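Local atomic coordinates of GGDEF family protein (Vibrio cholerae, PDB entry 5GZS), a protein that probably makes the second messenger cyclic di-GMP, its periplasmic portion binding free arginine through a domain of the solute-binding protein family. Residues Glu11-Val15 and Val16-Leu20; Ile43-Ala46 and Ile47-Asn51; Ala186-Ala189 and His190-Arg193; Ile199-Tyr202 and Gln203-Arg207. All blocks are in the same frame, centred on the assembly; numbering follows the deposited sequence.

Contact 1: residues Glu11-Val15 and Val16-Leu20; sequences EADDV and VTRVL. With ARG (arginine), chain B.
Asp14 is the N-cap of helix 15-28, and Thr17 in the first turn bonds to its carboxylate; the helix follows strand 6-10 in a domain of the periplasmic solute-binding protein family. The carboxylate of Asp14 is swung over the first helical turn because CG stands opposite the backbone N (chi1 -154°). Its OD1 takes a hydrogen bond from Thr17 OG1 at 2.6 Å, with the hydroxyl standing 58° out of the carboxylate plane. Thr17 N adds the capping bond to Asp14 OD1, weak at 3.3 Å. A water completes the grip, donating to Asp14 OD1 at 2.5 Å and accepting from Val16 N at 3.0 Å. On the other oxygen, OD2, a weak bond from Glu11 N ties the cap to the loop.

Arg18 rises on the same turn, but its chain bends at both chi2 and chi3 and folds back over the start of the helix. One face of the guanidinium lies on Val15, with CA 3.5 Å above the plane. At the edge, NH1 forms a salt bridge to Asp13 OD1 at 2.6 Å, with an N-H...O angle of 157°. Asp13 OD1 lies near the guanidinium plane but is itself approached from above its carboxylate plane, the side chains crossing at about a right angle. Asp13 OD2 is held by Tyr202 of helix 189-218, against which Val15 and Val16 also pack.

At the start of the loop Glu11 serves the ligand pocket, together with residues such as Asn57 and Thr59. The bound arginine's NH2 donates to Glu11 OE2 at 3.0 Å.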
loop_
_atom_site.group_PDB
_atom_site.type_symbol
_atom_site.label_atom_id
_atom_site.label_comp_id
_atom_site.label_asym_id
_atom_site.label_seq_id
_atom_site.Cartn_x
_atom_site.Cartn_y
_atom_site.Cartn_z
ATOM N N GLU A 11 -12.733 -9.287 33.243
ATOM C CA GLU A 11 -13.361 -10.178 32.274
ATOM C C GLU A 11 -12.373 -11.236 31.782
ATOM O O GLU A 11 -11.357 -10.912 31.167
ATOM C CB GLU A 11 -13.913 -9.382 31.092
ATOM C CG GLU A 11 -15.006 -10.100 30.317
ATOM C CD GLU A 11 -14.853 -9.947 28.816
ATOM O OE1 GLU A 11 -15.330 -10.832 28.075
ATOM O OE2 GLU A 11 -14.255 -8.942 28.378
ATOM N N ALA A 12 -12.680 -12.499 32.058
ATOM C CA ALA A 12 -11.842 -13.598 31.669
ATOM C C ALA A 12 -10.470 -13.427 32.297
ATOM O O ALA A 12 -10.373 -13.017 33.411
ATOM C CB ALA A 12 -11.748 -13.664 30.166
ATOM N N ASP A 13 -9.420 -13.787 31.585
ATOM C CA ASP A 13 -8.060 -13.707 32.083
ATOM C C ASP A 13 -7.564 -12.304 31.921
ATOM O O ASP A 13 -6.996 -11.967 30.924
ATOM C CB ASP A 13 -7.166 -14.639 31.296
ATOM C CG ASP A 13 -5.838 -14.819 31.916
ATOM O OD1 ASP A 13 -5.730 -14.718 33.115
ATOM O OD2 ASP A 13 -4.884 -15.091 31.213
ATOM N N ASP A 14 -7.790 -11.479 32.918
ATOM C CA ASP A 14 -7.507 -10.075 32.804
ATOM C C ASP A 14 -6.175 -9.790 33.420
ATOM O O ASP A 14 -6.092 -9.266 34.485
ATOM C CB ASP A 14 -8.600 -9.297 33.482
ATOM C CG ASP A 14 -8.752 -7.947 32.938
ATOM O OD1 ASP A 14 -7.757 -7.369 32.543
ATOM O OD2 ASP A 14 -9.864 -7.445 32.935
ATOM N N VAL A 15 -5.129 -10.156 32.719
ATOM C CA VAL A 15 -3.836 -10.154 33.279
ATOM C C VAL A 15 -3.336 -8.748 33.496
ATOM O O VAL A 15 -2.611 -8.501 34.407
ATOM C CB VAL A 15 -2.896 -11.019 32.441
ATOM C CG1 VAL A 15 -3.099 -10.751 30.994
ATOM C CG2 VAL A 15 -1.462 -10.814 32.816
ATOM N N VAL A 16 -3.753 -7.818 32.667
ATOM C CA VAL A 16 -3.275 -6.451 32.848
ATOM C C VAL A 16 -3.970 -5.772 34.027
ATOM O O VAL A 16 -3.386 -4.900 34.680
ATOM C CB VAL A 16 -3.455 -5.610 31.557
ATOM C CG1 VAL A 16 -3.074 -4.166 31.772
ATOM C CG2 VAL A 16 -2.613 -6.192 30.424
ATOM N N THR A 17 -5.191 -6.191 34.337
ATOM C CA THR A 17 -5.912 -5.585 35.451
ATOM C C THR A 17 -5.315 -6.067 36.765
ATOM O O THR A 17 -5.152 -5.301 37.719
ATOM C CB THR A 17 -7.425 -5.908 35.399
ATOM O OG1 THR A 17 -7.985 -5.390 34.187
ATOM C CG2 THR A 17 -8.160 -5.284 36.579
ATOM N N ARG A 18 -4.981 -7.351 36.792
ATOM C CA ARG A 18 -4.266 -7.956 37.904
ATOM C C ARG A 18 -2.892 -7.333 38.108
ATOM O O ARG A 18 -2.573 -6.893 39.226
ATOM C CB ARG A 18 -4.128 -9.447 37.678
ATOM C CG ARG A 18 -5.333 -10.196 38.097
ATOM C CD ARG A 18 -5.637 -11.300 37.162
ATOM N NE ARG A 18 -4.474 -12.074 36.747
ATOM C CZ ARG A 18 -4.492 -12.809 35.637
ATOM N NH1 ARG A 18 -5.594 -12.800 34.883
ATOM N NH2 ARG A 18 -3.427 -13.514 35.261
ATOM N N VAL A 19 -2.084 -7.269 37.044
ATOM C CA VAL A 19 -0.713 -6.749 37.185
ATOM C C VAL A 19 -0.739 -5.290 37.617
ATOM O O VAL A 19 -0.042 -4.894 38.535
ATOM C CB VAL A 19 0.102 -6.894 35.877
ATOM C CG1 VAL A 19 1.351 -6.054 35.927
ATOM C CG2 VAL A 19 0.418 -8.370 35.598
ATOM N N LEU A 20 -1.580 -4.501 36.972
ATOM C CA LEU A 20 -1.650 -3.092 37.270
ATOM C C LEU A 20 -2.191 -2.847 38.688
ATOM O O LEU A 20 -1.595 -2.084 39.455
ATOM C CB LEU A 20 -2.505 -2.390 36.222
ATOM C CG LEU A 20 -2.714 -0.868 36.285
ATOM C CD1 LEU A 20 -1.385 -0.097 36.316
ATOM C CD2 LEU A 20 -3.646 -0.362 35.132
HETATM N N ARG B . -10.459 -1.343 24.970
HETATM C CA ARG B . -11.594 -1.646 24.111
HETATM C C ARG B . -12.849 -0.932 24.598
HETATM O O ARG B . -13.780 -0.678 23.836
HETATM C CB ARG B . -11.828 -3.145 24.053
HETATM C CG ARG B . -12.219 -3.764 25.381
HETATM C CD ARG B . -12.088 -5.266 25.263
HETATM N NE ARG B . -12.536 -5.952 26.456
HETATM C CZ ARG B . -11.847 -5.997 27.588
HETATM N NH1 ARG B . -10.674 -5.380 27.687
HETATM N NH2 ARG B . -12.347 -6.650 28.624
HETATM O OXT ARG B . -12.960 -0.592 25.770
HETATM O O HOH W 1 -6.109 -7.820 30.739
#

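Contact 2: residues Ile43-Ala46 and Ile47-Asn51; sequences ILVA and IETGN
Thr49 leans on the backbone of Val45 one turn earlier, in the last turn of helix 40-49. Thr49 CB sits 3.0 Å from Val45 O. From there OG1 points back along the helix, opposite its own carbonyl carbon (chi1 -68°), and makes a weak hydrogen bond to Val45 O at 2.9 Å. That carbonyl oxygen also accepts from Thr49 N at 3.1 Å, so backbone and hydroxyl of one residue share it. On its flank, OG1 touches Val45 CG2 at 3.7 Å; the two side chains run alongside each other and point the same way.

The helix ends just beyond. Ala46 O accepts from Gly50 N at 2.8 Å and, weakly, from Asn51 N at 3.0 Å, while Gly50 turns the chain away with a positive phi of 132°.

Ile43 and Ile47 pack on Ala55 of strand 55-58, and Leu44 on Ile58, so one side of the helix is apolar. Val45, Thr49 and Asn51 are exposed. The chemistry is thus mostly backbone bonding: weak second donors on the carbonyls of Val45 and Ala46 add to the ordinary helical bonds where the helix finishes.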
loop_
_atom_site.group_PDB
_atom_site.type_symbol
_atom_site.label_atom_id
_atom_site.label_comp_id
_atom_site.label_asym_id
_atom_site.label_seq_id
_atom_site.Cartn_x
_atom_site.Cartn_y
_atom_site.Cartn_z
ATOM N N ILE A 43 -19.203 -5.251 32.454
ATOM C CA ILE A 43 -18.255 -4.438 33.205
ATOM C C ILE A 43 -18.643 -2.963 33.093
ATOM O O ILE A 43 -18.765 -2.278 34.107
ATOM C CB ILE A 43 -16.776 -4.653 32.730
ATOM C CG1 ILE A 43 -16.223 -5.972 33.265
ATOM C CG2 ILE A 43 -15.898 -3.512 33.179
ATOM C CD1 ILE A 43 -14.794 -6.237 32.876
ATOM N N LEU A 44 -18.861 -2.486 31.871
ATOM C CA LEU A 44 -19.240 -1.085 31.638
ATOM C C LEU A 44 -20.472 -0.625 32.447
ATOM O O LEU A 44 -20.458 0.465 33.038
ATOM C CB LEU A 44 -19.489 -0.844 30.138
ATOM C CG LEU A 44 -18.428 -0.039 29.369
ATOM C CD1 LEU A 44 -17.084 -0.694 29.494
ATOM C CD2 LEU A 44 -18.797 0.127 27.899
ATOM N N VAL A 45 -21.528 -1.440 32.480
ATOM C CA VAL A 45 -22.719 -1.059 33.234
ATOM C C VAL A 45 -22.412 -1.010 34.722
ATOM O O VAL A 45 -22.932 -0.153 35.433
ATOM C CB VAL A 45 -23.922 -2.012 32.990
ATOM C CG1 VAL A 45 -23.628 -3.441 33.433
ATOM C CG2 VAL A 45 -25.141 -1.492 33.720
ATOM N N ALA A 46 -21.542 -1.908 35.177
ATOM C CA ALA A 46 -21.162 -1.953 36.575
ATOM C C ALA A 46 -20.533 -0.633 36.975
ATOM O O ALA A 46 -20.775 -0.126 38.070
ATOM C CB ALA A 46 -20.213 -3.099 36.833
ATOM N N ILE A 47 -19.751 -0.058 36.067
ATOM C CA ILE A 47 -19.040 1.175 36.368
ATOM C C ILE A 47 -19.989 2.372 36.484
ATOM O O ILE A 47 -20.077 2.963 37.556
ATOM C CB ILE A 47 -17.954 1.476 35.324
ATOM C CG1 ILE A 47 -16.809 0.471 35.451
ATOM C CG2 ILE A 47 -17.375 2.857 35.557
ATOM C CD1 ILE A 47 -16.028 0.617 36.753
ATOM N N GLU A 48 -20.697 2.730 35.415
ATOM C CA GLU A 48 -21.540 3.932 35.474
ATOM C C GLU A 48 -22.562 3.821 36.595
ATOM O O GLU A 48 -22.691 4.750 37.388
ATOM C CB GLU A 48 -22.240 4.221 34.140
ATOM C CG GLU A 48 -23.047 3.105 33.532
ATOM C CD GLU A 48 -23.796 3.580 32.305
ATOM O OE1 GLU A 48 -24.411 2.741 31.615
ATOM O OE2 GLU A 48 -23.777 4.804 32.039
ATOM N N THR A 49 -23.251 2.681 36.672
ATOM C CA THR A 49 -24.013 2.312 37.866
ATOM C C THR A 49 -23.271 2.606 39.171
ATOM O O THR A 49 -23.577 3.573 39.847
ATOM C CB THR A 49 -24.379 0.821 37.853
ATOM O OG1 THR A 49 -25.321 0.592 36.808
ATOM C CG2 THR A 49 -24.994 0.384 39.182
ATOM N N GLY A 50 -22.291 1.777 39.514
ATOM C CA GLY A 50 -21.596 1.911 40.776
ATOM C C GLY A 50 -21.476 0.597 41.531
ATOM O O GLY A 50 -21.174 0.591 42.725
ATOM N N ASN A 51 -21.713 -0.524 40.853
ATOM C CA ASN A 51 -21.499 -1.821 41.496
ATOM C C ASN A 51 -20.044 -2.227 41.480
ATOM O O ASN A 51 -19.677 -3.276 42.006
ATOM C CB ASN A 51 -22.337 -2.910 40.837
ATOM C CG ASN A 51 -23.689 -3.043 41.476
ATOM O OD1 ASN A 51 -24.567 -2.223 41.235
ATOM N ND2 ASN A 51 -23.862 -4.060 42.319
#

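Contact 3: residues Ala186-Ala189 and His190-Arg193; sequences AHSA and HVQR
Gln192 NE2 is held by two carbonyl oxygens: it donates to Ala186 O at 2.7 Å and also to Thr74 O. The first bond is fairly straight, 159° at the hydrogen, and Ala186 O lies close to the plane of the Gln192 amide; seen from the carbonyl, the donor stands above the plane. Gln192 CG points opposite its carbonyl carbon (chi1 -75°), which puts it 3.5 Å from Ser188 O, and the bend at chi2 then brings NE2 to Ala186 O.

The turn itself joins helix 176-186 to helix 189-218, and Ser188 is the N-cap of helix 189-218. Val191 N donates to Ser188 OG in a weak capping bond of 3.3 Å, while the hydroxyl makes its stronger bond to Tyr185 O. Val191 CG2 rests on the same oxygen, also 3.3 Å from Ser188 OG.

His187 runs alongside Gln192 with the ring and amide planes 45° apart; CD2 of His187 comes to 4.1 Å from Gln192 NE2. His187 NE2 is hydrogen-bonded to Pro73 O. Beyond these two side chains lies the second subunit, whose Ala334 packs on His187 and Val333 on Gln192.

Two carbonyls on one nitrogen should restrict the rotation of the Gln192 amide, and its polar end ties the close of one helix and the residues around Thr74 to the start of the next.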
loop_
_atom_site.group_PDB
_atom_site.type_symbol
_atom_site.label_atom_id
_atom_site.label_comp_id
_atom_site.label_asym_id
_atom_site.label_seq_id
_atom_site.Cartn_x
_atom_site.Cartn_y
_atom_site.Cartn_z
ATOM N N ALA A 186 0.844 5.189 37.507
ATOM C CA ALA A 186 0.864 4.261 36.376
ATOM C C ALA A 186 1.808 4.738 35.293
ATOM O O ALA A 186 2.362 3.937 34.538
ATOM C CB ALA A 186 -0.516 4.105 35.810
ATOM N N HIS A 187 1.981 6.056 35.218
ATOM C CA HIS A 187 2.810 6.659 34.187
ATOM C C HIS A 187 4.267 6.678 34.591
ATOM O O HIS A 187 5.133 7.068 33.793
ATOM C CB HIS A 187 2.335 8.065 33.884
ATOM C CG HIS A 187 1.138 8.104 32.985
ATOM N ND1 HIS A 187 0.122 9.027 33.125
ATOM C CD2 HIS A 187 0.796 7.325 31.930
ATOM C CE1 HIS A 187 -0.792 8.816 32.195
ATOM N NE2 HIS A 187 -0.405 7.792 31.454
ATOM N N SER A 188 4.535 6.252 35.822
ATOM C CA SER A 188 5.895 6.280 36.340
ATOM C C SER A 188 6.800 5.381 35.493
ATOM O O SER A 188 6.354 4.382 34.936
ATOM C CB SER A 188 5.938 5.852 37.825
ATOM O OG SER A 188 5.702 4.459 37.996
ATOM N N ALA A 189 8.070 5.755 35.395
ATOM C CA ALA A 189 9.028 4.980 34.632
ATOM C C ALA A 189 8.924 3.515 35.009
ATOM O O ALA A 189 8.982 2.617 34.144
ATOM C CB ALA A 189 10.426 5.485 34.866
ATOM N N HIS A 190 8.737 3.274 36.302
ATOM C CA HIS A 190 8.800 1.906 36.804
ATOM C C HIS A 190 7.635 1.099 36.273
ATOM O O HIS A 190 7.830 0.070 35.646
ATOM C CB HIS A 190 8.797 1.855 38.330
ATOM C CG HIS A 190 8.947 0.473 38.871
ATOM N ND1 HIS A 190 7.884 -0.251 39.367
ATOM C CD2 HIS A 190 10.026 -0.342 38.944
ATOM C CE1 HIS A 190 8.312 -1.440 39.759
ATOM N NE2 HIS A 190 9.605 -1.523 39.505
ATOM N N VAL A 191 6.421 1.581 36.516
ATOM C CA VAL A 191 5.222 0.791 36.258
ATOM C C VAL A 191 5.027 0.589 34.765
ATOM O O VAL A 191 4.661 -0.519 34.310
ATOM C CB VAL A 191 3.982 1.465 36.887
ATOM C CG1 VAL A 191 2.677 0.705 36.542
ATOM C CG2 VAL A 191 4.177 1.598 38.411
ATOM N N GLN A 192 5.271 1.659 34.009
ATOM C CA GLN A 192 5.275 1.582 32.559
ATOM C C GLN A 192 6.255 0.513 32.076
ATOM O O GLN A 192 5.887 -0.312 31.247
ATOM C CB GLN A 192 5.608 2.935 31.940
ATOM C CG GLN A 192 4.446 3.933 31.996
ATOM C CD GLN A 192 3.207 3.431 31.232
ATOM O OE1 GLN A 192 3.294 3.015 30.075
ATOM N NE2 GLN A 192 2.053 3.467 31.888
ATOM N N ARG A 193 7.474 0.489 32.595
ATOM C CA ARG A 193 8.423 -0.524 32.147
ATOM C C ARG A 193 7.944 -1.937 32.510
ATOM O O ARG A 193 8.175 -2.928 31.797
ATOM C CB ARG A 193 9.799 -0.267 32.743
ATOM C CG ARG A 193 10.763 -1.387 32.458
ATOM C CD ARG A 193 12.206 -0.981 32.644
ATOM N NE ARG A 193 13.025 -2.179 32.629
ATOM C CZ ARG A 193 14.303 -2.235 32.979
ATOM N NH1 ARG A 193 14.928 -1.133 33.363
ATOM N NH2 ARG A 193 14.958 -3.403 32.944
#

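Contact 4: residues Ile199-Tyr202 and Gln203-Arg207; sequences IQKY and QLDIR
The Tyr202 ring meets Ile206 one turn on, with CE1 3.6 Å from Ile206 CD1. The ring also lies against Val15 and Arg18 of helix 15-28. Its hydroxyl is bonded to Asp13 and to Lys145 of helix 144-149, the other helix that this part of helix 189-218 packs against. The second flat group, the Arg207 guanidinium, has Gln203 NE2 at its edge, in plane. Arg207 NH1 donates to Gln203 OE1 at 2.8 Å; the bond falls on a lone pair of OE1, although that oxygen is tilted 26° from the guanidinium plane. Tyr80 OH is a further partner of OE1.

Gln203 connects the two turns of this part of the helix. CG is placed between the backbone N and the carbonyl carbon (chi1 59°), and with the bend at chi2 the amide turns back to the preceding turn. There NE2 donates to Gln200 O at 3.1 Å, on an in-plane lone pair of Gln200 O. The same carbonyl takes the regular helical bond from Leu204 N at 2.9 Å. Although the amides of Gln200 and Gln203 are neighbours, they are not bonded; Gln200 OE1 looks to Tyr78 OH instead.

On another side of the helix, Lys201 and Asp205 form an i to i+4 salt bridge. The lysine chain bends at chi2 and chi4 so that NZ sits between both oxygens, 2.7 Å from Asp205 OD1 and 2.7 Å from Asp205 OD2, each through its syn lone pair.

With the ammonium bridging both oxygens, the carboxylate's negative charge is probably offset at each, while the Gln203 amide uses both ends, linking Gln200 O to Arg207.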
loop_
_atom_site.group_PDB
_atom_site.type_symbol
_atom_site.label_atom_id
_atom_site.label_comp_id
_atom_site.label_asym_id
_atom_site.label_seq_id
_atom_site.Cartn_x
_atom_site.Cartn_y
_atom_site.Cartn_z
ATOM N N ILE A 199 3.610 -8.002 30.419
ATOM C CA ILE A 199 2.483 -8.387 29.594
ATOM C C ILE A 199 2.935 -9.007 28.275
ATOM O O ILE A 199 2.360 -10.000 27.813
ATOM C CB ILE A 199 1.569 -7.197 29.281
ATOM C CG1 ILE A 199 1.092 -6.552 30.564
ATOM C CG2 ILE A 199 0.387 -7.652 28.453
ATOM C CD1 ILE A 199 0.592 -7.556 31.594
ATOM N N GLN A 200 3.956 -8.408 27.663
ATOM C CA GLN A 200 4.507 -8.962 26.415
ATOM C C GLN A 200 5.009 -10.387 26.645
ATOM O O GLN A 200 4.685 -11.306 25.898
ATOM C CB GLN A 200 5.632 -8.080 25.900
ATOM C CG GLN A 200 6.475 -8.705 24.846
ATOM C CD GLN A 200 6.132 -8.201 23.480
ATOM O OE1 GLN A 200 5.010 -8.372 22.995
ATOM N NE2 GLN A 200 7.095 -7.527 22.852
ATOM N N LYS A 201 5.763 -10.555 27.723
ATOM C CA LYS A 201 6.293 -11.838 28.133
ATOM C C LYS A 201 5.146 -12.801 28.375
ATOM O O LYS A 201 5.213 -13.982 28.016
ATOM C CB LYS A 201 7.162 -11.663 29.403
ATOM C CG LYS A 201 7.711 -12.951 30.036
ATOM C CD LYS A 201 8.420 -13.824 28.992
ATOM C CE LYS A 201 9.284 -14.923 29.617
ATOM N NZ LYS A 201 9.132 -16.276 28.980
ATOM N N TYR A 202 4.077 -12.279 28.974
ATOM C CA TYR A 202 2.985 -13.120 29.393
ATOM C C TYR A 202 2.299 -13.677 28.185
ATOM O O TYR A 202 2.115 -14.874 28.107
ATOM C CB TYR A 202 2.011 -12.355 30.273
ATOM C CG TYR A 202 0.809 -13.159 30.720
ATOM C CD1 TYR A 202 -0.322 -13.270 29.915
ATOM C CD2 TYR A 202 0.793 -13.787 31.959
ATOM C CE1 TYR A 202 -1.428 -13.994 30.325
ATOM C CE2 TYR A 202 -0.317 -14.523 32.377
ATOM C CZ TYR A 202 -1.418 -14.611 31.558
ATOM O OH TYR A 202 -2.511 -15.317 31.976
ATOM N N GLN A 203 1.936 -12.830 27.216
ATOM C CA GLN A 203 1.167 -13.335 26.069
ATOM C C GLN A 203 2.047 -14.062 25.047
ATOM O O GLN A 203 1.597 -15.000 24.397
ATOM C CB GLN A 203 0.352 -12.208 25.412
ATOM C CG GLN A 203 1.098 -10.987 24.855
ATOM C CD GLN A 203 1.681 -11.221 23.463
ATOM O OE1 GLN A 203 0.976 -11.562 22.510
ATOM N NE2 GLN A 203 2.986 -11.059 23.357
ATOM N N LEU A 204 3.304 -13.662 24.911
ATOM C CA LEU A 204 4.161 -14.363 23.967
ATOM C C LEU A 204 4.357 -15.808 24.441
ATOM O O LEU A 204 4.419 -16.738 23.623
ATOM C CB LEU A 204 5.517 -13.669 23.792
ATOM C CG LEU A 204 6.294 -14.206 22.585
ATOM C CD1 LEU A 204 5.340 -14.270 21.395
ATOM C CD2 LEU A 204 7.512 -13.364 22.246
ATOM N N ASP A 205 4.431 -16.000 25.758
ATOM C CA ASP A 205 4.572 -17.341 26.330
ATOM C C ASP A 205 3.378 -18.259 26.044
ATOM O O ASP A 205 3.562 -19.428 25.677
ATOM C CB ASP A 205 4.791 -17.239 27.825
ATOM C CG ASP A 205 6.230 -16.951 28.184
ATOM O OD1 ASP A 205 7.056 -16.766 27.273
ATOM O OD2 ASP A 205 6.540 -16.903 29.391
ATOM N N ILE A 206 2.163 -17.743 26.201
ATOM C CA ILE A 206 0.952 -18.490 25.849
ATOM C C ILE A 206 0.954 -18.882 24.391
ATOM O O ILE A 206 0.602 -20.023 24.037
ATOM C CB ILE A 206 -0.333 -17.675 26.110
ATOM C CG1 ILE A 206 -0.579 -17.523 27.602
ATOM C CG2 ILE A 206 -1.578 -18.307 25.405
ATOM C CD1 ILE A 206 -1.802 -16.677 27.889
ATOM N N ARG A 207 1.329 -17.933 23.537
ATOM C CA ARG A 207 1.391 -18.227 22.096
ATOM C C ARG A 207 2.524 -19.201 21.730
ATOM O O ARG A 207 2.321 -20.059 20.897
ATOM C CB ARG A 207 1.494 -16.939 21.311
ATOM C CG ARG A 207 0.140 -16.247 21.328
ATOM C CD ARG A 207 0.285 -14.766 21.053
ATOM N NE ARG A 207 0.550 -14.513 19.648
ATOM C CZ ARG A 207 1.292 -13.515 19.208
ATOM N NH1 ARG A 207 1.832 -12.663 20.061
ATOM N NH2 ARG A 207 1.468 -13.360 17.910
#

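Contacts 3 and 4 lie on one helix, 189-218, with centres about 19 Å apart. Contact 3 is its capped start, touching the second subunit, and contact 4 a regular stretch with an exposed salt bridge. Contact 1 reaches both, through Leu20 against Val191 and through Val16 against Ile199. Its centre is about 13 Å from that of contact 4. Contact 2 touches only contact 1, where Ile43 CD1 packs on Glu11. Contacts 1 and 3 share N-cap chemistry, an aspartate in one and a serine in the other, whereas contact 2 is a helix end. Each is part buried, part surface; only contact 1 bonds the ligand.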